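Local coordinates for protein tyrosine--tRNA ligase (Aeropyrum pernix, PDB 2CYA) that probably catalyses the two-step attachment of tyrosine to its cognate tRNA, activating the amino acid with ATP and then passing it to the acceptor end, at residues K189-A194 against P206-T211. Residues are numbered along the deposited sequence; the frame is centred on the assembly and turned at random.
Sequences KAHMLA and PVAIHT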
loop_
_atom_site.group_PDB
_atom_site.type_symbol
_atom_site.label_atom_id
_atom_site.label_comp_id
_atom_site.label_asym_id
_atom_site.label_seq_id
_atom_site.Cartn_x
_atom_site.Cartn_y
_atom_site.Cartn_z
ATOM N N LYS A 189 -15.123 -10.990 4.861
ATOM C CA LYS A 189 -13.798 -11.027 5.460
ATOM C C LYS A 189 -13.175 -9.635 5.571
ATOM O O LYS A 189 -12.600 -9.290 6.596
ATOM C CB LYS A 189 -12.900 -11.982 4.685
ATOM C CG LYS A 189 -13.150 -13.450 5.030
ATOM C CD LYS A 189 -12.218 -14.361 4.237
ATOM C CE LYS A 189 -12.325 -15.812 4.702
ATOM N NZ LYS A 189 -11.467 -16.716 3.879
ATOM N N ALA A 190 -13.309 -8.815 4.536
ATOM C CA ALA A 190 -12.746 -7.469 4.603
ATOM C C ALA A 190 -13.464 -6.690 5.702
ATOM O O ALA A 190 -12.839 -5.937 6.452
ATOM C CB ALA A 190 -12.914 -6.760 3.272
ATOM N N HIS A 191 -14.778 -6.877 5.803
ATOM C CA HIS A 191 -15.550 -6.165 6.815
ATOM C C HIS A 191 -15.188 -6.563 8.242
ATOM O O HIS A 191 -15.194 -5.715 9.138
ATOM C CB HIS A 191 -17.050 -6.350 6.563
ATOM C CG HIS A 191 -17.530 -5.666 5.322
ATOM N ND1 HIS A 191 -18.790 -5.865 4.799
ATOM C CD2 HIS A 191 -16.909 -4.796 4.487
ATOM C CE1 HIS A 191 -18.923 -5.148 3.697
ATOM N NE2 HIS A 191 -17.796 -4.491 3.484
ATOM N N MET A 192 -14.872 -7.838 8.459
ATOM C CA MET A 192 -14.481 -8.282 9.795
ATOM C C MET A 192 -13.138 -7.666 10.168
ATOM O O MET A 192 -12.912 -7.301 11.309
ATOM C CB MET A 192 -14.385 -9.818 9.872
ATOM C CG MET A 192 -15.744 -10.515 9.698
ATOM S SD MET A 192 -17.014 -9.803 10.804
ATOM C CE MET A 192 -16.648 -10.737 12.309
ATOM N N LEU A 193 -12.242 -7.559 9.195
ATOM C CA LEU A 193 -10.942 -6.953 9.447
ATOM C C LEU A 193 -11.160 -5.491 9.826
ATOM O O LEU A 193 -10.481 -4.955 10.710
ATOM C CB LEU A 193 -10.083 -7.022 8.180
ATOM C CG LEU A 193 -8.738 -6.295 8.263
ATOM C CD1 LEU A 193 -7.926 -6.854 9.440
ATOM C CD2 LEU A 193 -7.997 -6.453 6.948
ATOM N N ALA A 194 -12.099 -4.825 9.151
ATOM C CA ALA A 194 -12.348 -3.406 9.460
ATOM C C ALA A 194 -12.846 -3.279 10.897
ATOM O O ALA A 194 -12.402 -2.410 11.655
ATOM C CB ALA A 194 -13.390 -2.821 8.503
ATOM N N PRO A 206 -17.649 -0.178 11.947
ATOM C CA PRO A 206 -18.842 -0.258 11.111
ATOM C C PRO A 206 -19.722 -1.470 11.286
ATOM O O PRO A 206 -19.236 -2.590 11.499
ATOM C CB PRO A 206 -18.264 -0.220 9.695
ATOM C CG PRO A 206 -17.025 -1.106 9.866
ATOM C CD PRO A 206 -16.445 -0.589 11.192
ATOM N N VAL A 207 -21.027 -1.238 11.163
ATOM C CA VAL A 207 -22.002 -2.320 11.192
ATOM C C VAL A 207 -21.922 -2.901 9.764
ATOM O O VAL A 207 -22.075 -2.162 8.793
ATOM C CB VAL A 207 -23.432 -1.782 11.401
ATOM C CG1 VAL A 207 -24.442 -2.854 11.002
ATOM C CG2 VAL A 207 -23.634 -1.344 12.873
ATOM N N ALA A 208 -21.667 -4.204 9.644
ATOM C CA ALA A 208 -21.576 -4.868 8.350
ATOM C C ALA A 208 -22.907 -5.498 7.920
ATOM O O ALA A 208 -23.429 -6.377 8.615
ATOM C CB ALA A 208 -20.478 -5.964 8.398
ATOM N N ILE A 209 -23.434 -5.076 6.768
ATOM C CA ILE A 209 -24.706 -5.618 6.249
ATOM C C ILE A 209 -24.452 -6.356 4.946
ATOM O O ILE A 209 -24.112 -5.750 3.922
ATOM C CB ILE A 209 -25.759 -4.497 6.005
ATOM C CG1 ILE A 209 -26.122 -3.821 7.328
ATOM C CG2 ILE A 209 -27.019 -5.090 5.353
ATOM C CD1 ILE A 209 -26.898 -2.551 7.182
ATOM N N HIS A 210 -24.642 -7.670 4.983
ATOM C CA HIS A 210 -24.381 -8.511 3.830
ATOM C C HIS A 210 -25.602 -9.054 3.092
ATOM O O HIS A 210 -26.502 -9.656 3.693
ATOM C CB HIS A 210 -23.470 -9.660 4.275
ATOM C CG HIS A 210 -22.196 -9.186 4.906
ATOM N ND1 HIS A 210 -21.641 -9.780 6.016
ATOM C CD2 HIS A 210 -21.392 -8.135 4.602
ATOM C CE1 HIS A 210 -20.553 -9.117 6.372
ATOM N NE2 HIS A 210 -20.379 -8.114 5.528
ATOM N N THR A 211 -25.594 -8.835 1.777
ATOM C CA THR A 211 -26.639 -9.287 0.880
ATOM C C THR A 211 -26.252 -10.640 0.269
ATOM O O THR A 211 -25.070 -10.977 0.171
ATOM C CB THR A 211 -26.857 -8.271 -0.254
ATOM O OG1 THR A 211 -25.613 -8.009 -0.911
ATOM C CG2 THR A 211 -27.408 -6.976 0.312
#
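His191 reaches from the helix to the strand and meets Ala208 and His210. Its CB lies 3.9 Å from the methyl CB of Ala208. The same CB sits at the edge of the His210 ring, in its plane. From there the ring leaves with CG anti to the carbonyl carbon (chi1 -68°), which directs it to the strand. The second torsion sets ND1 anti to CA and so turns that nitrogen to His210. CG passes 3.8 Å from His210 NE2. ND1 of His191 makes the polar contact, a hydrogen bond of 2.8 Å to NE2 of His210. The angle of 155° is moderately straight, and either nitrogen could be the donor. CE1 of His191 comes next, 4.0 Å from CD2 of His210. The two rings meet rim to rim, with planes only 16° apart, and neither covers the face of the other.

Helix 188-198 is the crossover of a beta-alpha-beta unit, between the parallel strands 180-184 and 207-211 of the class I synthetase nucleotide-binding fold. The imidazole pair therefore bonds the crossover helix directly to its second strand. The far nitrogen of His210, ND1, is hydrogen-bonded to OE2 of Glu19, so both ring nitrogens of His210 are engaged. His191 also packs beside Gln187 and Gln169, both predicted to bind tyrosine, which probably puts His191 in the second shell of that pocket.

One helical turn on, the contact is apolar. The methyl of Ala194 faces the ring of Pro206, with CB 4.2 Å from CG. The same methyl also touches Val170 of helix 161-175.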